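Local coordinates for protein inorganic polyphosphate/ATP-glucomannokinase (Arthrobacter sp., PDB 1WOQ) that probably phosphorylates glucose and mannose with inorganic polyphosphate or ATP as the phosphoryl donor, as a member of the ROK family of sugar kinases, at residues A[22-27]-A[52-57]; A[80-85]-A[95-100]; A[122-127]-A[146-151]. All coordinates share one frame; numbering follows the deposited sequence.

Contact 1: residues A[22-27]-A[52-57]; sequences TGIKGG and ESVAEA. With PO4 (phosphate ion), chain E.
In the first of the two mixed five-stranded sheets of this actin-like ATPase fold, strand 23-30 is covered on one side by helix 51-66, and Ile24 makes the strand-to-helix contact with Val54 and Ala57. The touching is done by a single methyl: Ile24 CD1 lies 3.6 Å from Ala57 CB and 4.1 Å from Val54 CG1. An extended side chain carries it there, CG1 standing anti to the carbonyl carbon (chi1 -69°) and CD1 anti to CA, so that the end of the isoleucine reaches the helix between two residues three positions apart. Val54 offers its CG1 branch obliquely, while Ala57, whose CB points toward the strand, meets the methyl with its own. All three residues are buried, and Ile17 and Val43 of the flanking strands 14-19 and 35-44 add to the same apolar layer. The next residue along the strand, Lys25, sends its side chain to a phosphate ion, probably from the crystallisation liquor. Its chain is extended beyond CG, and NZ also bonds to the carbonyl oxygen of Asn248; Arg42 holds the same phosphate through NE, two cationic groups thus gathering round one anion. Lys25 NZ donates to phosphate O4 at 2.8 Å and, weakly, to phosphate O1 at 3.3 Å.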
loop_
_atom_site.group_PDB
_atom_site.type_symbol
_atom_site.label_atom_id
_atom_site.label_comp_id
_atom_site.label_asym_id
_atom_site.label_seq_id
_atom_site.Cartn_x
_atom_site.Cartn_y
_atom_site.Cartn_z
ATOM N N THR A 22 2.073 -0.900 12.081
ATOM C CA THR A 22 1.477 -0.691 13.394
ATOM C C THR A 22 0.036 -1.173 13.513
ATOM O O THR A 22 -0.463 -1.370 14.617
ATOM C CB THR A 22 1.520 0.797 13.797
ATOM O OG1 THR A 22 0.713 1.565 12.897
ATOM C CG2 THR A 22 2.950 1.313 13.755
ATOM N N GLY A 23 -0.638 -1.367 12.387
ATOM C CA GLY A 23 -2.012 -1.825 12.458
ATOM C C GLY A 23 -2.459 -2.675 11.286
ATOM O O GLY A 23 -1.949 -2.539 10.175
ATOM N N ILE A 24 -3.403 -3.571 11.553
ATOM C CA ILE A 24 -3.974 -4.439 10.531
ATOM C C ILE A 24 -5.431 -4.022 10.487
ATOM O O ILE A 24 -6.187 -4.254 11.431
ATOM C CB ILE A 24 -3.857 -5.919 10.915
ATOM C CG1 ILE A 24 -2.384 -6.334 10.868
ATOM C CG2 ILE A 24 -4.706 -6.777 9.978
ATOM C CD1 ILE A 24 -2.143 -7.779 11.219
ATOM N N LYS A 25 -5.815 -3.378 9.395
ATOM C CA LYS A 25 -7.169 -2.881 9.258
ATOM C C LYS A 25 -7.891 -3.428 8.046
ATOM O O LYS A 25 -7.271 -3.863 7.076
ATOM C CB LYS A 25 -7.141 -1.356 9.194
ATOM C CG LYS A 25 -6.162 -0.814 8.173
ATOM C CD LYS A 25 -6.082 0.707 8.223
ATOM C CE LYS A 25 -4.989 1.218 7.299
ATOM N NZ LYS A 25 -4.867 2.702 7.337
ATOM N N GLY A 26 -9.214 -3.398 8.109
ATOM C CA GLY A 26 -9.993 -3.900 6.998
ATOM C C GLY A 26 -11.280 -3.124 6.842
ATOM O O GLY A 26 -11.675 -2.355 7.721
ATOM N N GLY A 27 -11.933 -3.334 5.709
ATOM C CA GLY A 27 -13.183 -2.657 5.446
ATOM C C GLY A 27 -13.947 -3.403 4.377
ATOM O O GLY A 27 -13.370 -4.193 3.632
ATOM N N GLU A 52 2.216 -16.730 11.660
ATOM C CA GLU A 52 1.199 -17.255 12.560
ATOM C C GLU A 52 0.417 -16.174 13.306
ATOM O O GLU A 52 -0.811 -16.214 13.342
ATOM C CB GLU A 52 1.845 -18.220 13.560
ATOM C CG GLU A 52 0.902 -18.729 14.635
ATOM C CD GLU A 52 1.489 -19.887 15.417
ATOM O OE1 GLU A 52 1.682 -20.967 14.819
ATOM O OE2 GLU A 52 1.758 -19.717 16.626
ATOM N N SER A 53 1.120 -15.209 13.893
ATOM C CA SER A 53 0.459 -14.141 14.642
ATOM C C SER A 53 -0.353 -13.229 13.730
ATOM O O SER A 53 -1.467 -12.827 14.070
ATOM C CB SER A 53 1.486 -13.308 15.420
ATOM O OG SER A 53 2.311 -12.551 14.552
ATOM N N VAL A 54 0.206 -12.907 12.572
ATOM C CA VAL A 54 -0.488 -12.053 11.611
ATOM C C VAL A 54 -1.741 -12.753 11.087
ATOM O O VAL A 54 -2.781 -12.127 10.908
ATOM C CB VAL A 54 0.434 -11.696 10.426
ATOM C CG1 VAL A 54 -0.359 -11.000 9.327
ATOM C CG2 VAL A 54 1.563 -10.793 10.916
ATOM N N ALA A 55 -1.643 -14.055 10.841
ATOM C CA ALA A 55 -2.794 -14.809 10.345
ATOM C C ALA A 55 -3.951 -14.712 11.334
ATOM O O ALA A 55 -5.107 -14.550 10.938
ATOM C CB ALA A 55 -2.413 -16.270 10.126
ATOM N N GLU A 56 -3.642 -14.819 12.621
ATOM C CA GLU A 56 -4.674 -14.724 13.646
ATOM C C GLU A 56 -5.328 -13.346 13.652
ATOM O O GLU A 56 -6.549 -13.234 13.760
ATOM C CB GLU A 56 -4.084 -15.021 15.027
ATOM C CG GLU A 56 -3.712 -16.481 15.242
ATOM C CD GLU A 56 -4.878 -17.423 14.995
ATOM O OE1 GLU A 56 -5.978 -17.161 15.529
ATOM O OE2 GLU A 56 -4.693 -18.429 14.271
ATOM N N ALA A 57 -4.518 -12.298 13.528
ATOM C CA ALA A 57 -5.034 -10.925 13.521
ATOM C C ALA A 57 -5.935 -10.682 12.309
ATOM O O ALA A 57 -6.991 -10.054 12.417
ATOM C CB ALA A 57 -3.877 -9.927 13.523
HETATM P P PO4 E . -2.818 2.375 10.309
HETATM O O1 PO4 E . -4.001 3.422 10.464
HETATM O O2 PO4 E . -1.647 2.541 11.254
HETATM O O3 PO4 E . -3.559 1.046 10.597
HETATM O O4 PO4 E . -2.457 2.499 8.838
#

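Contact 2: residues A[80-85]-A[95-100]; sequences VTFPGI and ANVDKS. With BGC (beta-D-glucopyranose), chain C.
Val97 meets Phe82 and Pro83 with one methyl each. Its CG1 lies 3.7 Å from Pro83 CG, and its CG2 approaches Phe82 CZ obliquely at 3.8 Å. The fork is set by chi1 of -63°, which puts CG1 anti to the carbonyl carbon and CG2 between the backbone N and the carbonyl carbon. Pro83 also folds back on its neighbour, its CD lying over one face of the Phe82 ring, offset toward the rim. Beside this apolar patch, two waters join the backbones. Both donate to Pro83 O; water 1 accepts from Ala95 N and also bonds to glucose O2 at 2.8 Å, whereas water 2 accepts from Asn96 N, likewise at 2.8 Å. Pro83, Gly84, Ala95 and Asn96 all belong to the glucose pocket, and Ala95 CB comes within 3.4 Å of glucose O1.

Pro83 is the centre of an inverse gamma turn at the end of strand 78-82, closed by Gly84 N donating to Phe82 O at 2.8 Å. A side-chain carbon at Gly84 would be crowded by Phe82 CE2. Farther out, the loop leading to helix 106-114 is braced by its own side chains: Lys99 NZ donates to Val97 O and to Ala94 O, and Asp98 OD2 accepts from Ser100 N in an Asx turn, at 3.1 Å and from above the carboxylate plane. Trp101 meets the Phe82 ring with the two planes at about 55°.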
loop_
_atom_site.group_PDB
_atom_site.type_symbol
_atom_site.label_atom_id
_atom_site.label_comp_id
_atom_site.label_asym_id
_atom_site.label_seq_id
_atom_site.Cartn_x
_atom_site.Cartn_y
_atom_site.Cartn_z
ATOM N N VAL A 80 -5.962 -8.979 0.475
ATOM C CA VAL A 80 -5.087 -8.593 1.578
ATOM C C VAL A 80 -3.788 -8.003 1.050
ATOM O O VAL A 80 -3.266 -8.468 0.037
ATOM C CB VAL A 80 -4.744 -9.827 2.444
ATOM C CG1 VAL A 80 -3.888 -9.420 3.631
ATOM C CG2 VAL A 80 -6.030 -10.509 2.904
ATOM N N THR A 81 -3.270 -6.979 1.723
ATOM C CA THR A 81 -2.008 -6.378 1.296
ATOM C C THR A 81 -0.876 -6.862 2.186
ATOM O O THR A 81 -1.099 -7.329 3.303
ATOM C CB THR A 81 -2.018 -4.839 1.383
ATOM O OG1 THR A 81 -1.996 -4.439 2.761
ATOM C CG2 THR A 81 -3.258 -4.264 0.702
ATOM N N PHE A 82 0.345 -6.734 1.688
ATOM C CA PHE A 82 1.520 -7.143 2.441
ATOM C C PHE A 82 2.678 -6.279 1.970
ATOM O O PHE A 82 2.851 -6.072 0.771
ATOM C CB PHE A 82 1.840 -8.613 2.189
ATOM C CG PHE A 82 2.966 -9.122 3.033
ATOM C CD1 PHE A 82 2.729 -9.583 4.321
ATOM C CD2 PHE A 82 4.273 -9.078 2.562
ATOM C CE1 PHE A 82 3.783 -9.992 5.133
ATOM C CE2 PHE A 82 5.332 -9.485 3.368
ATOM C CZ PHE A 82 5.085 -9.940 4.653
ATOM N N PRO A 83 3.497 -5.774 2.906
ATOM C CA PRO A 83 4.632 -4.922 2.554
ATOM C C PRO A 83 5.846 -5.640 1.971
ATOM O O PRO A 83 6.927 -5.603 2.546
ATOM C CB PRO A 83 4.949 -4.229 3.873
ATOM C CG PRO A 83 4.713 -5.324 4.858
ATOM C CD PRO A 83 3.411 -5.951 4.370
ATOM N N GLY A 84 5.662 -6.282 0.824
ATOM C CA GLY A 84 6.768 -6.973 0.185
ATOM C C GLY A 84 6.408 -7.453 -1.208
ATOM O O GLY A 84 5.266 -7.312 -1.646
ATOM N N ILE A 85 7.386 -8.012 -1.913
ATOM C CA ILE A 85 7.157 -8.536 -3.254
ATOM C C ILE A 85 6.265 -9.772 -3.138
ATOM O O ILE A 85 6.546 -10.673 -2.342
ATOM C CB ILE A 85 8.487 -8.960 -3.923
ATOM C CG1 ILE A 85 9.401 -7.744 -4.093
ATOM C CG2 ILE A 85 8.211 -9.619 -5.269
ATOM C CD1 ILE A 85 10.824 -8.108 -4.530
ATOM N N ALA A 95 11.422 -6.454 3.914
ATOM C CA ALA A 95 12.258 -5.349 4.362
ATOM C C ALA A 95 12.029 -4.901 5.802
ATOM O O ALA A 95 12.982 -4.738 6.565
ATOM C CB ALA A 95 12.086 -4.166 3.427
ATOM N N ASN A 96 10.770 -4.707 6.179
ATOM C CA ASN A 96 10.473 -4.229 7.522
ATOM C C ASN A 96 9.540 -5.117 8.334
ATOM O O ASN A 96 8.800 -4.637 9.197
ATOM C CB ASN A 96 9.922 -2.806 7.426
ATOM C CG ASN A 96 10.852 -1.885 6.663
ATOM O OD1 ASN A 96 10.505 -1.360 5.599
ATOM N ND2 ASN A 96 12.052 -1.694 7.194
ATOM N N VAL A 97 9.587 -6.415 8.054
ATOM C CA VAL A 97 8.776 -7.393 8.768
ATOM C C VAL A 97 9.656 -8.600 9.085
ATOM O O VAL A 97 10.757 -8.729 8.544
ATOM C CB VAL A 97 7.554 -7.844 7.934
ATOM C CG1 VAL A 97 6.638 -6.654 7.674
ATOM C CG2 VAL A 97 8.005 -8.455 6.626
ATOM N N ASP A 98 9.178 -9.481 9.958
ATOM C CA ASP A 98 9.953 -10.662 10.339
ATOM C C ASP A 98 10.413 -11.448 9.115
ATOM O O ASP A 98 9.618 -11.756 8.224
ATOM C CB ASP A 98 9.127 -11.576 11.243
ATOM C CG ASP A 98 9.985 -12.581 11.983
ATOM O OD1 ASP A 98 10.634 -12.186 12.974
ATOM O OD2 ASP A 98 10.026 -13.754 11.566
ATOM N N LYS A 99 11.695 -11.794 9.082
ATOM C CA LYS A 99 12.246 -12.523 7.952
ATOM C C LYS A 99 11.651 -13.913 7.725
ATOM O O LYS A 99 11.869 -14.516 6.677
ATOM C CB LYS A 99 13.767 -12.595 8.081
ATOM C CG LYS A 99 14.408 -11.212 8.093
ATOM C CD LYS A 99 14.029 -10.426 6.837
ATOM C CE LYS A 99 14.423 -8.961 6.941
ATOM N NZ LYS A 99 13.629 -8.244 7.983
ATOM N N SER A 100 10.889 -14.415 8.695
ATOM C CA SER A 100 10.262 -15.724 8.544
ATOM C C SER A 100 9.207 -15.648 7.442
ATOM O O SER A 100 8.701 -16.667 6.979
ATOM C CB SER A 100 9.612 -16.171 9.860
ATOM O OG SER A 100 8.577 -15.286 10.254
HETATM C C2 BGC C . 8.824 -2.723 1.084
HETATM C C3 BGC C . 7.694 -2.559 0.059
HETATM C C4 BGC C . 6.515 -1.806 0.693
HETATM C C5 BGC C . 7.010 -0.483 1.296
HETATM C C6 BGC C . 5.931 0.298 2.020
HETATM C C1 BGC C . 9.207 -1.347 1.634
HETATM O O1 BGC C . 10.200 -1.464 2.592
HETATM O O2 BGC C . 9.948 -3.331 0.471
HETATM O O3 BGC C . 7.266 -3.830 -0.405
HETATM O O4 BGC C . 5.524 -1.541 -0.295
HETATM O O5 BGC C . 8.066 -0.740 2.249
HETATM O O6 BGC C . 5.277 -0.501 2.995
HETATM O O HOH W 1 9.674 -5.865 1.590
HETATM O O HOH W 2 8.404 -4.544 4.739
#

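Contact 3: residues A[122-127]-A[146-151]; sequences NDADAA and VITLGT. With BGC (beta-D-glucopyranose), chain C; PO4 (phosphate ion), chain D.
Ala124 and Ala127 face Thr148 only loosely: Ala124 CB is 4.3 Å from Thr148 OG1, and Ala127 CB 4.4 Å from Thr148 CG2. Water 3 links the segments beside Ala124, bonded to Thr148 OG1 and, weakly, to Asp123 OD1. The tight part is the hydrogen bonding to the glucose. Asp123 OD2 accepts from glucose O4 at 2.5 Å and OD1 from O6 at 2.7 Å, the carboxylate holding two hydroxyls of one sugar. Its CG stands between the backbone N and the carbonyl carbon (chi1 63°), which brings both oxygens to the ligand. Helix 123-134, which follows strand 118-122 of the first sheet, packs here on strand 143-149 of the second. Asn122 is its N-cap: Asp125 N donates to Asn122 OD1 at 3.0 Å, on a lone pair in the carbonyl plane. Ala124 N adds a weaker bond to OD1, while ND2 donates to Gly84 O and weakly to glucose O3 and O4. An alanine in place of Asn122 is likely to leave the first helix turn uncapped and Gly84 O without its amide donor. Past the strand, Thr151 holds a second phosphate, probably from the crystallisation liquor, its N donating to phosphate O2 at 175° and its OG1 to phosphate O4 at 2.8 Å.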
loop_
_atom_site.group_PDB
_atom_site.type_symbol
_atom_site.label_atom_id
_atom_site.label_comp_id
_atom_site.label_asym_id
_atom_site.label_seq_id
_atom_site.Cartn_x
_atom_site.Cartn_y
_atom_site.Cartn_z
ATOM N N ASN A 122 0.960 -6.587 -3.050
ATOM C CA ASN A 122 1.825 -5.652 -2.345
ATOM C C ASN A 122 1.015 -4.437 -1.883
ATOM O O ASN A 122 0.135 -3.963 -2.599
ATOM C CB ASN A 122 2.968 -5.206 -3.252
ATOM C CG ASN A 122 3.752 -4.064 -2.663
ATOM O OD1 ASN A 122 3.506 -2.902 -2.983
ATOM N ND2 ASN A 122 4.692 -4.382 -1.775
ATOM N N ASP A 123 1.318 -3.930 -0.691
ATOM C CA ASP A 123 0.582 -2.792 -0.149
ATOM C C ASP A 123 0.623 -1.522 -1.007
ATOM O O ASP A 123 -0.401 -0.850 -1.177
ATOM C CB ASP A 123 1.047 -2.478 1.282
ATOM C CG ASP A 123 2.510 -2.059 1.361
ATOM O OD1 ASP A 123 2.846 -1.300 2.293
ATOM O OD2 ASP A 123 3.324 -2.490 0.517
ATOM N N ALA A 124 1.791 -1.187 -1.548
ATOM C CA ALA A 124 1.902 0.003 -2.389
ATOM C C ALA A 124 1.152 -0.221 -3.704
ATOM O O ALA A 124 0.501 0.693 -4.215
ATOM C CB ALA A 124 3.376 0.333 -2.657
ATOM N N ASP A 125 1.244 -1.437 -4.243
ATOM C CA ASP A 125 0.547 -1.780 -5.482
ATOM C C ASP A 125 -0.959 -1.586 -5.301
ATOM O O ASP A 125 -1.639 -1.073 -6.195
ATOM C CB ASP A 125 0.821 -3.234 -5.885
ATOM C CG ASP A 125 2.187 -3.426 -6.532
ATOM O OD1 ASP A 125 2.945 -2.440 -6.661
ATOM O OD2 ASP A 125 2.495 -4.575 -6.913
ATOM N N ALA A 126 -1.473 -1.997 -4.143
ATOM C CA ALA A 126 -2.901 -1.853 -3.849
ATOM C C ALA A 126 -3.257 -0.369 -3.813
ATOM O O ALA A 126 -4.266 0.050 -4.379
ATOM C CB ALA A 126 -3.237 -2.509 -2.508
ATOM N N ALA A 127 -2.423 0.425 -3.150
ATOM C CA ALA A 127 -2.659 1.863 -3.072
ATOM C C ALA A 127 -2.685 2.444 -4.485
ATOM O O ALA A 127 -3.478 3.339 -4.784
ATOM C CB ALA A 127 -1.564 2.537 -2.245
ATOM N N VAL A 146 3.030 6.057 -7.916
ATOM C CA VAL A 146 2.475 6.344 -6.601
ATOM C C VAL A 146 3.543 5.955 -5.583
ATOM O O VAL A 146 3.881 4.781 -5.443
ATOM C CB VAL A 146 1.192 5.522 -6.353
ATOM C CG1 VAL A 146 0.539 5.952 -5.042
ATOM C CG2 VAL A 146 0.224 5.721 -7.510
ATOM N N ILE A 147 4.092 6.954 -4.903
ATOM C CA ILE A 147 5.141 6.728 -3.916
ATOM C C ILE A 147 4.547 6.912 -2.526
ATOM O O ILE A 147 4.029 7.982 -2.214
ATOM C CB ILE A 147 6.291 7.745 -4.101
ATOM C CG1 ILE A 147 6.862 7.642 -5.520
ATOM C CG2 ILE A 147 7.366 7.519 -3.050
ATOM C CD1 ILE A 147 7.473 6.286 -5.866
ATOM N N THR A 148 4.617 5.875 -1.694
ATOM C CA THR A 148 4.079 5.971 -0.343
ATOM C C THR A 148 5.195 6.182 0.681
ATOM O O THR A 148 6.228 5.508 0.649
ATOM C CB THR A 148 3.260 4.710 0.030
ATOM O OG1 THR A 148 4.115 3.561 0.064
ATOM C CG2 THR A 148 2.164 4.477 -0.996
ATOM N N LEU A 149 4.980 7.133 1.584
ATOM C CA LEU A 149 5.960 7.450 2.616
ATOM C C LEU A 149 5.447 7.037 3.994
ATOM O O LEU A 149 4.469 7.586 4.489
ATOM C CB LEU A 149 6.255 8.954 2.599
ATOM C CG LEU A 149 6.704 9.526 1.249
ATOM C CD1 LEU A 149 6.780 11.041 1.332
ATOM C CD2 LEU A 149 8.059 8.939 0.864
ATOM N N GLY A 150 6.108 6.063 4.608
ATOM C CA GLY A 150 5.684 5.600 5.918
ATOM C C GLY A 150 6.824 4.864 6.582
ATOM O O GLY A 150 7.944 5.369 6.606
ATOM N N THR A 151 6.547 3.682 7.124
ATOM C CA THR A 151 7.588 2.879 7.764
ATOM C C THR A 151 8.673 2.645 6.715
ATOM O O THR A 151 9.866 2.766 6.984
ATOM C CB THR A 151 7.021 1.531 8.249
ATOM O OG1 THR A 151 6.040 1.771 9.266
ATOM C CG2 THR A 151 8.128 0.655 8.820
HETATM C C2 BGC C . 8.824 -2.723 1.084
HETATM C C3 BGC C . 7.694 -2.559 0.059
HETATM C C4 BGC C . 6.515 -1.806 0.693
HETATM C C5 BGC C . 7.010 -0.483 1.296
HETATM C C6 BGC C . 5.931 0.298 2.020
HETATM C C1 BGC C . 9.207 -1.347 1.634
HETATM O O1 BGC C . 10.200 -1.464 2.592
HETATM O O2 BGC C . 9.948 -3.331 0.471
HETATM O O3 BGC C . 7.266 -3.830 -0.405
HETATM O O4 BGC C . 5.524 -1.541 -0.295
HETATM O O5 BGC C . 8.066 -0.740 2.249
HETATM O O6 BGC C . 5.277 -0.501 2.995
HETATM P P PO4 D . 2.957 1.410 7.326
HETATM O O1 PO4 D . 2.499 0.412 6.180
HETATM O O2 PO4 D . 3.753 2.614 6.875
HETATM O O3 PO4 D . 1.589 1.849 7.899
HETATM O O4 PO4 D . 3.696 0.493 8.287
HETATM O O HOH W 3 2.399 1.412 0.830
#

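The three contacts follow one another along the chain, each closing before the next opens. Contacts 1 and 2 both reach the first five-stranded sheet, through strands 23-30 and 78-82; their centres lie about 12 Å apart and they do not touch. Contact 3 joins helix 123-134, which follows edge strand 118-122 of that sheet, to strand 143-149 of the second sheet, near the centre of the chain. Contacts 2 and 3, also about 12 Å apart between centres, touch directly, Phe82 O lying 3.0 Å from Asp123 N. Together they line the glucose pocket between the two sheets, whereas contact 1, its centre about 17 Å from that of contact 3, packs a helix on the first sheet, the Ile24 side chain about 12 Å from the sugar.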